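Local coordinates for condensin complex subunit 3 (Schizosaccharomyces pombe, PDB 5OQR), which serves as a regulatory subunit of condensin, the complex required to convert interphase chromatin into mitotic-like condensed chromosomes, at residues R97-C100 with C101-I104; D199-A202 with A203-K206; E756-S760 with H761-M765. One frame throughout, in Å; residues are numbered along the deposited sequence.

Contact 1. Residues R97-C100 with C101-I104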
loop_
_atom_site.group_PDB
_atom_site.type_symbol
_atom_site.label_atom_id
_atom_site.label_comp_id
_atom_site.label_asym_id
_atom_site.label_seq_id
_atom_site.Cartn_x
_atom_site.Cartn_y
_atom_site.Cartn_z
ATOM N N ARG A 97 -19.032 -18.254 28.340
ATOM C CA ARG A 97 -19.538 -17.927 27.012
ATOM C C ARG A 97 -18.587 -18.416 25.926
ATOM O O ARG A 97 -19.026 -18.932 24.893
ATOM C CB ARG A 97 -19.749 -16.420 26.890
ATOM C CG ARG A 97 -21.177 -15.960 27.125
ATOM C CD ARG A 97 -21.275 -14.450 27.014
ATOM N NE ARG A 97 -20.349 -13.789 27.928
ATOM C CZ ARG A 97 -19.996 -12.511 27.846
ATOM N NH1 ARG A 97 -20.487 -11.744 26.882
ATOM N NH2 ARG A 97 -19.145 -12.002 28.726
ATOM N N TYR A 98 -17.280 -18.255 26.143
ATOM C CA TYR A 98 -16.304 -18.660 25.137
ATOM C C TYR A 98 -16.248 -20.176 25.002
ATOM O O TYR A 98 -16.175 -20.700 23.885
ATOM C CB TYR A 98 -14.931 -18.090 25.494
ATOM C CG TYR A 98 -13.760 -18.894 24.982
ATOM C CD1 TYR A 98 -13.373 -18.823 23.653
ATOM C CD2 TYR A 98 -13.031 -19.710 25.834
ATOM C CE1 TYR A 98 -12.299 -19.552 23.182
ATOM C CE2 TYR A 98 -11.955 -20.443 25.374
ATOM C CZ TYR A 98 -11.593 -20.360 24.047
ATOM O OH TYR A 98 -10.521 -21.087 23.584
ATOM N N ARG A 99 -16.287 -20.898 26.123
ATOM C CA ARG A 99 -16.308 -22.356 26.053
ATOM C C ARG A 99 -17.596 -22.853 25.411
ATOM O O ARG A 99 -17.565 -23.754 24.565
ATOM C CB ARG A 99 -16.139 -22.955 27.451
ATOM C CG ARG A 99 -14.792 -22.665 28.104
ATOM C CD ARG A 99 -13.642 -23.314 27.350
ATOM N NE ARG A 99 -12.360 -23.085 28.010
ATOM C CZ ARG A 99 -11.178 -23.368 27.470
ATOM N NH1 ARG A 99 -11.104 -23.890 26.252
ATOM N NH2 ARG A 99 -10.066 -23.124 28.148
ATOM N N CYS A 100 -18.737 -22.280 25.794
ATOM C CA CYS A 100 -20.004 -22.680 25.189
ATOM C C CYS A 100 -19.950 -22.539 23.673
ATOM O O CYS A 100 -20.278 -23.478 22.939
ATOM C CB CYS A 100 -21.148 -21.848 25.768
ATOM S SG CYS A 100 -21.749 -22.419 27.375
ATOM N N CYS A 101 -19.536 -21.368 23.185
ATOM C CA CYS A 101 -19.385 -21.186 21.746
ATOM C C CYS A 101 -18.330 -22.129 21.185
ATOM O O CYS A 101 -18.502 -22.691 20.097
ATOM C CB CYS A 101 -19.023 -19.735 21.437
ATOM S SG CYS A 101 -20.342 -18.554 21.790
ATOM N N GLN A 102 -17.229 -22.314 21.915
ATOM C CA GLN A 102 -16.190 -23.239 21.476
ATOM C C GLN A 102 -16.750 -24.643 21.301
ATOM O O GLN A 102 -16.531 -25.291 20.270
ATOM C CB GLN A 102 -15.039 -23.240 22.482
ATOM C CG GLN A 102 -13.866 -24.126 22.097
ATOM C CD GLN A 102 -12.810 -24.189 23.179
ATOM O OE1 GLN A 102 -13.119 -24.124 24.368
ATOM N NE2 GLN A 102 -11.552 -24.312 22.775
ATOM N N ILE A 103 -17.484 -25.132 22.302
ATOM C CA ILE A 103 -18.018 -26.488 22.241
ATOM C C ILE A 103 -19.055 -26.600 21.130
ATOM O O ILE A 103 -18.985 -27.496 20.283
ATOM C CB ILE A 103 -18.607 -26.895 23.605
ATOM C CG1 ILE A 103 -17.524 -26.852 24.687
ATOM C CG2 ILE A 103 -19.200 -28.298 23.531
ATOM C CD1 ILE A 103 -18.065 -26.914 26.098
ATOM N N ILE A 104 -20.031 -25.692 21.118
ATOM C CA ILE A 104 -21.101 -25.768 20.126
ATOM C C ILE A 104 -20.524 -25.770 18.719
ATOM O O ILE A 104 -20.975 -26.526 17.850
ATOM C CB ILE A 104 -22.101 -24.615 20.330
ATOM C CG1 ILE A 104 -22.862 -24.815 21.642
ATOM C CG2 ILE A 104 -23.082 -24.529 19.155
ATOM C CD1 ILE A 104 -23.720 -23.646 22.033
#
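R99 and Q102, three residues apart on helix 94-108, run side by side and point the same way, and R99 NH1 donates to Q102 OE1 at 2.8 Å. The donor lies in the carbonyl plane of the amide, on a lone pair of OE1, and the oxygen in turn sits near the guanidinium plane, so the two flat groups are almost coplanar, 22° apart. Q102 reaches there with an extended chain, its CG anti to the backbone N (chi1 -177°), whereas R99 bends at chi2. The guanidinium is flanked on one face by Y98 CE2, 3.5 Å above its plane and offset toward the rim. Y98 also slants across the amide, with Y98 OH 3.5 Å from Q102 NE2 at an angle too poor for a hydrogen bond. The remaining R99 nitrogens turn to the 45-49 region: NE gives a hydrogen bond to V47 O and NH2 a weak one to K48 O, which together fix the rotation of the head.

This three-residue cluster is the close-packed part. On the looser side the R97 side chain leads away from residues 101-104, touching none of their atoms, to a salt bridge with D132. There the link is backbone, C101 N donating to R97 O at 3.0 Å, and the same i to i+4 bonding continues along the helix with I104 N to C100 O at 2.9 Å. All eight residues are nevertheless buried, with helices 52-69, 78-86 and 135-145 packed around them, as suits a buried helical turn within HEAT repeat 2 of a helical solenoid.

Contact 2. Residues D199-A202 with A203-K206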
loop_
_atom_site.group_PDB
_atom_site.type_symbol
_atom_site.label_atom_id
_atom_site.label_comp_id
_atom_site.label_asym_id
_atom_site.label_seq_id
_atom_site.Cartn_x
_atom_site.Cartn_y
_atom_site.Cartn_z
ATOM N N ASP A 199 -5.905 -6.126 4.266
ATOM C CA ASP A 199 -6.066 -6.079 5.710
ATOM C C ASP A 199 -4.776 -5.601 6.366
ATOM O O ASP A 199 -3.680 -5.765 5.825
ATOM C CB ASP A 199 -6.448 -7.458 6.245
ATOM C CG ASP A 199 -6.923 -7.417 7.683
ATOM O OD1 ASP A 199 -8.152 -7.393 7.903
ATOM O OD2 ASP A 199 -6.068 -7.408 8.594
ATOM N N VAL A 200 -4.913 -5.000 7.551
ATOM C CA VAL A 200 -3.742 -4.462 8.235
ATOM C C VAL A 200 -2.856 -5.592 8.732
ATOM O O VAL A 200 -1.638 -5.426 8.865
ATOM C CB VAL A 200 -4.145 -3.538 9.400
ATOM C CG1 VAL A 200 -2.952 -2.716 9.854
ATOM C CG2 VAL A 200 -5.292 -2.636 9.016
ATOM N N ASP A 201 -3.444 -6.749 9.020
ATOM C CA ASP A 201 -2.704 -7.887 9.543
ATOM C C ASP A 201 -2.210 -8.752 8.390
ATOM O O ASP A 201 -2.986 -9.118 7.502
ATOM C CB ASP A 201 -3.582 -8.708 10.487
ATOM C CG ASP A 201 -2.864 -9.918 11.044
ATOM O OD1 ASP A 201 -2.947 -10.991 10.416
ATOM O OD2 ASP A 201 -2.214 -9.797 12.103
ATOM N N ALA A 202 -0.915 -9.073 8.411
ATOM C CA ALA A 202 -0.328 -9.853 7.327
ATOM C C ALA A 202 -0.971 -11.229 7.221
ATOM O O ALA A 202 -1.225 -11.718 6.114
ATOM C CB ALA A 202 1.180 -9.983 7.537
ATOM N N ALA A 203 -1.240 -11.872 8.359
ATOM C CA ALA A 203 -1.816 -13.213 8.324
ATOM C C ALA A 203 -3.174 -13.208 7.636
ATOM O O ALA A 203 -3.505 -14.140 6.895
ATOM C CB ALA A 203 -1.931 -13.779 9.740
ATOM N N ASN A 204 -3.975 -12.167 7.865
ATOM C CA ASN A 204 -5.269 -12.079 7.198
ATOM C C ASN A 204 -5.099 -11.919 5.694
ATOM O O ASN A 204 -5.815 -12.554 4.911
ATOM C CB ASN A 204 -6.081 -10.919 7.770
ATOM C CG ASN A 204 -6.362 -11.081 9.247
ATOM O OD1 ASN A 204 -5.505 -11.530 10.008
ATOM N ND2 ASN A 204 -7.571 -10.726 9.662
ATOM N N ARG A 205 -4.161 -11.072 5.271
ATOM C CA ARG A 205 -3.867 -10.938 3.848
ATOM C C ARG A 205 -3.444 -12.274 3.256
ATOM O O ARG A 205 -3.968 -12.707 2.225
ATOM C CB ARG A 205 -2.774 -9.892 3.638
ATOM C CG ARG A 205 -3.253 -8.462 3.756
ATOM C CD ARG A 205 -2.141 -7.477 3.450
ATOM N NE ARG A 205 -1.613 -6.857 4.667
ATOM C CZ ARG A 205 -0.335 -6.837 5.036
ATOM N NH1 ARG A 205 0.010 -6.235 6.167
ATOM N NH2 ARG A 205 0.606 -7.392 4.287
ATOM N N LYS A 206 -2.494 -12.945 3.906
ATOM C CA LYS A 206 -2.014 -14.227 3.408
ATOM C C LYS A 206 -3.133 -15.256 3.323
ATOM O O LYS A 206 -3.117 -16.116 2.437
ATOM C CB LYS A 206 -0.893 -14.736 4.309
ATOM C CG LYS A 206 -0.461 -16.147 4.020
ATOM C CD LYS A 206 0.833 -16.451 4.726
ATOM C CE LYS A 206 0.952 -17.918 5.048
ATOM N NZ LYS A 206 0.950 -18.782 3.839
#
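D201 is the N-cap of helix 202-212, its carboxylate accepting the backbone N-H of N204 three residues on. D201 OD1 lies 3.0 Å from N204 N and uses its anti lone pair, the one away from OD2. D201 CG stands anti to its own backbone N (chi1 179°), which turns the carboxylate toward the first helical turn. Just upstream an Asx turn shapes the approach: D199 OD2 accepts from D201 N at 2.7 Å, again through an anti lone pair. D199 also lies obliquely across N204, with D199 CG 3.6 Å from N204 CB.

The second grip comes from R205, which folds back along the entering chain, its side chain bent at chi3 (-104°). R205 NE donates to D199 O at 2.6 Å, nearly along the C=O axis and in the guanidinium plane. R205 NH1 is 3.3 Å from V200 O and approaches from above that carbonyl plane, so this bond is less well directed. A202 CA sits 3.7 Å over the centre of one guanidinium face. With NH2 in a salt bridge to D237, all three guanidinium nitrogens are engaged, and two of them hold backbone oxygens of the loop. Regular helix bonding starts as R205 N donates to D201 O and K206 N to A202 O.

D199 OD1 forms salt bridges with R196 and R176, while the N204 amide bonds to S173 O and R177. Another protein chain of the assembly packs on V200 with its backbone and on R205 with an apolar side chain. Helix 173-182 meets D201, A203 and N204, while V242 of helix 240-257 touches A202, R205 and K206.

Contact 3. Residues E756-S760 with H761-M765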
loop_
_atom_site.group_PDB
_atom_site.type_symbol
_atom_site.label_atom_id
_atom_site.label_comp_id
_atom_site.label_asym_id
_atom_site.label_seq_id
_atom_site.Cartn_x
_atom_site.Cartn_y
_atom_site.Cartn_z
ATOM N N GLU A 756 8.383 27.171 34.472
ATOM C CA GLU A 756 8.079 28.175 35.487
ATOM C C GLU A 756 7.491 29.434 34.868
ATOM O O GLU A 756 6.547 30.015 35.414
ATOM C CB GLU A 756 9.340 28.509 36.280
ATOM C CG GLU A 756 9.862 27.353 37.115
ATOM C CD GLU A 756 11.215 27.646 37.736
ATOM O OE1 GLU A 756 11.722 26.787 38.490
ATOM O OE2 GLU A 756 11.774 28.731 37.470
ATOM N N THR A 757 8.040 29.882 33.740
ATOM C CA THR A 757 7.495 31.061 33.075
ATOM C C THR A 757 6.016 30.878 32.762
ATOM O O THR A 757 5.222 31.814 32.911
ATOM C CB THR A 757 8.279 31.352 31.797
ATOM O OG1 THR A 757 9.642 31.643 32.127
ATOM C CG2 THR A 757 7.678 32.542 31.043
ATOM N N TYR A 758 5.626 29.682 32.320
ATOM C CA TYR A 758 4.217 29.436 32.042
ATOM C C TYR A 758 3.401 29.399 33.327
ATOM O O TYR A 758 2.283 29.922 33.376
ATOM C CB TYR A 758 4.046 28.129 31.269
ATOM C CG TYR A 758 2.628 27.617 31.314
ATOM C CD1 TYR A 758 2.282 26.556 32.136
ATOM C CD2 TYR A 758 1.631 28.213 30.559
ATOM C CE1 TYR A 758 0.986 26.094 32.192
ATOM C CE2 TYR A 758 0.331 27.758 30.608
ATOM C CZ TYR A 758 0.013 26.698 31.429
ATOM O OH TYR A 758 -1.280 26.240 31.484
ATOM N N GLU A 759 3.941 28.776 34.376
ATOM C CA GLU A 759 3.231 28.722 35.649
ATOM C C GLU A 759 2.985 30.116 36.211
ATOM O O GLU A 759 1.960 30.350 36.858
ATOM C CB GLU A 759 4.021 27.881 36.650
ATOM C CG GLU A 759 4.162 26.420 36.261
ATOM C CD GLU A 759 2.906 25.617 36.537
ATOM O OE1 GLU A 759 3.009 24.384 36.705
ATOM O OE2 GLU A 759 1.814 26.221 36.592
ATOM N N SER A 760 3.901 31.054 35.966
ATOM C CA SER A 760 3.740 32.405 36.490
ATOM C C SER A 760 2.525 33.111 35.904
ATOM O O SER A 760 2.091 34.128 36.454
ATOM C CB SER A 760 4.999 33.230 36.216
ATOM O OG SER A 760 5.119 33.547 34.840
ATOM N N HIS A 761 1.968 32.605 34.801
ATOM C CA HIS A 761 0.740 33.184 34.269
ATOM C C HIS A 761 -0.427 32.988 35.226
ATOM O O HIS A 761 -1.369 33.789 35.222
ATOM C CB HIS A 761 0.408 32.571 32.908
ATOM C CG HIS A 761 1.018 33.298 31.751
ATOM N ND1 HIS A 761 2.339 33.149 31.387
ATOM C CD2 HIS A 761 0.483 34.182 30.875
ATOM C CE1 HIS A 761 2.591 33.909 30.338
ATOM N NE2 HIS A 761 1.483 34.546 30.007
ATOM N N GLY A 762 -0.387 31.942 36.043
ATOM C CA GLY A 762 -1.462 31.679 36.982
ATOM C C GLY A 762 -2.753 31.244 36.328
ATOM O O GLY A 762 -3.837 31.626 36.788
ATOM N N PHE A 763 -2.669 30.457 35.260
ATOM C CA PHE A 763 -3.867 29.952 34.610
ATOM C C PHE A 763 -4.533 28.891 35.480
ATOM O O PHE A 763 -3.879 28.185 36.252
ATOM C CB PHE A 763 -3.524 29.367 33.239
ATOM C CG PHE A 763 -3.159 30.400 32.210
ATOM C CD1 PHE A 763 -3.947 31.523 32.022
ATOM C CD2 PHE A 763 -2.025 30.248 31.431
ATOM C CE1 PHE A 763 -3.612 32.471 31.076
ATOM C CE2 PHE A 763 -1.685 31.193 30.485
ATOM C CZ PHE A 763 -2.479 32.307 30.307
ATOM N N THR A 764 -5.851 28.791 35.352
ATOM C CA THR A 764 -6.631 27.825 36.114
ATOM C C THR A 764 -6.656 26.503 35.357
ATOM O O THR A 764 -7.149 26.439 34.227
ATOM C CB THR A 764 -8.050 28.338 36.349
ATOM O OG1 THR A 764 -7.996 29.665 36.886
ATOM C CG2 THR A 764 -8.788 27.433 37.323
ATOM N N MET A 765 -6.132 25.455 35.983
ATOM C CA MET A 765 -5.992 24.153 35.354
ATOM C C MET A 765 -6.706 23.087 36.173
ATOM O O MET A 765 -6.765 23.158 37.403
ATOM C CB MET A 765 -4.516 23.780 35.194
ATOM C CG MET A 765 -3.872 24.374 33.955
ATOM S SD MET A 765 -2.076 24.320 34.001
ATOM C CE MET A 765 -1.729 25.616 35.187
#
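H761 meets the last turn of helix 745-759 through both its backbone and its ring. H761 N donates to Y758 O at 3.1 Å, from above the carbonyl plane rather than on a lone pair. The imidazole edge faces the same helix end, with H761 ND1 3.5 Å from T757 O and in the ring plane. That carbonyl already accepts a bond from S760 OG, 2.6 Å from T757 O, so two side chains gather round the one oxygen.

G762 is the first residue to depart from helical phi/psi, with a positive phi of 69°, and G762 N donates to E759 O at 3.0 Å, closing a type I beta turn from E759 to G762. The turn carries the chain past Y758 toward helix 767-785.

F763 then brings an edge to the tyrosine. F763 CD2 lies 3.5 Å from Y758 CE2, which is itself in the phenylalanine plane, but the two ring planes are 44° apart and the pair is neither a stack nor a T-shape. One F763 face is partly covered by H761 CB, and R727 makes a cation-pi contact with the ring.

The M765 and Y758 side chains approach each other from opposite directions. M765 SD sits 3.3 Å from Y758 OH and 5.1 Å from the ring centroid, 81° off the normal, a Met-aromatic contact at the ring edge. Bending at chi3 turns the methyl aside, so that M765 CE comes near the carboxylate of E759. L773 of helix 767-785 and I731 of helix 725-736 both touch Y758 and M765.

How the contacts relate
The three contacts follow one another along the chain without touching, each made within one short continuous piece of it. Contacts 1 and 2 are the nearer pair, with centres 26 Å apart and nearest atoms about 17 Å apart. Contact 3, near the C-terminus, is remote from both: its centre lies 57 Å from that of contact 1 and 49 Å from that of contact 2. They sample different parts of helices: residues 97-104 the body, 199-206 a start and 756-765 an exit. Burial falls from contact 1 through contact 2 to contact 3, and among them only contact 2 is touched by the other protein chain of the assembly.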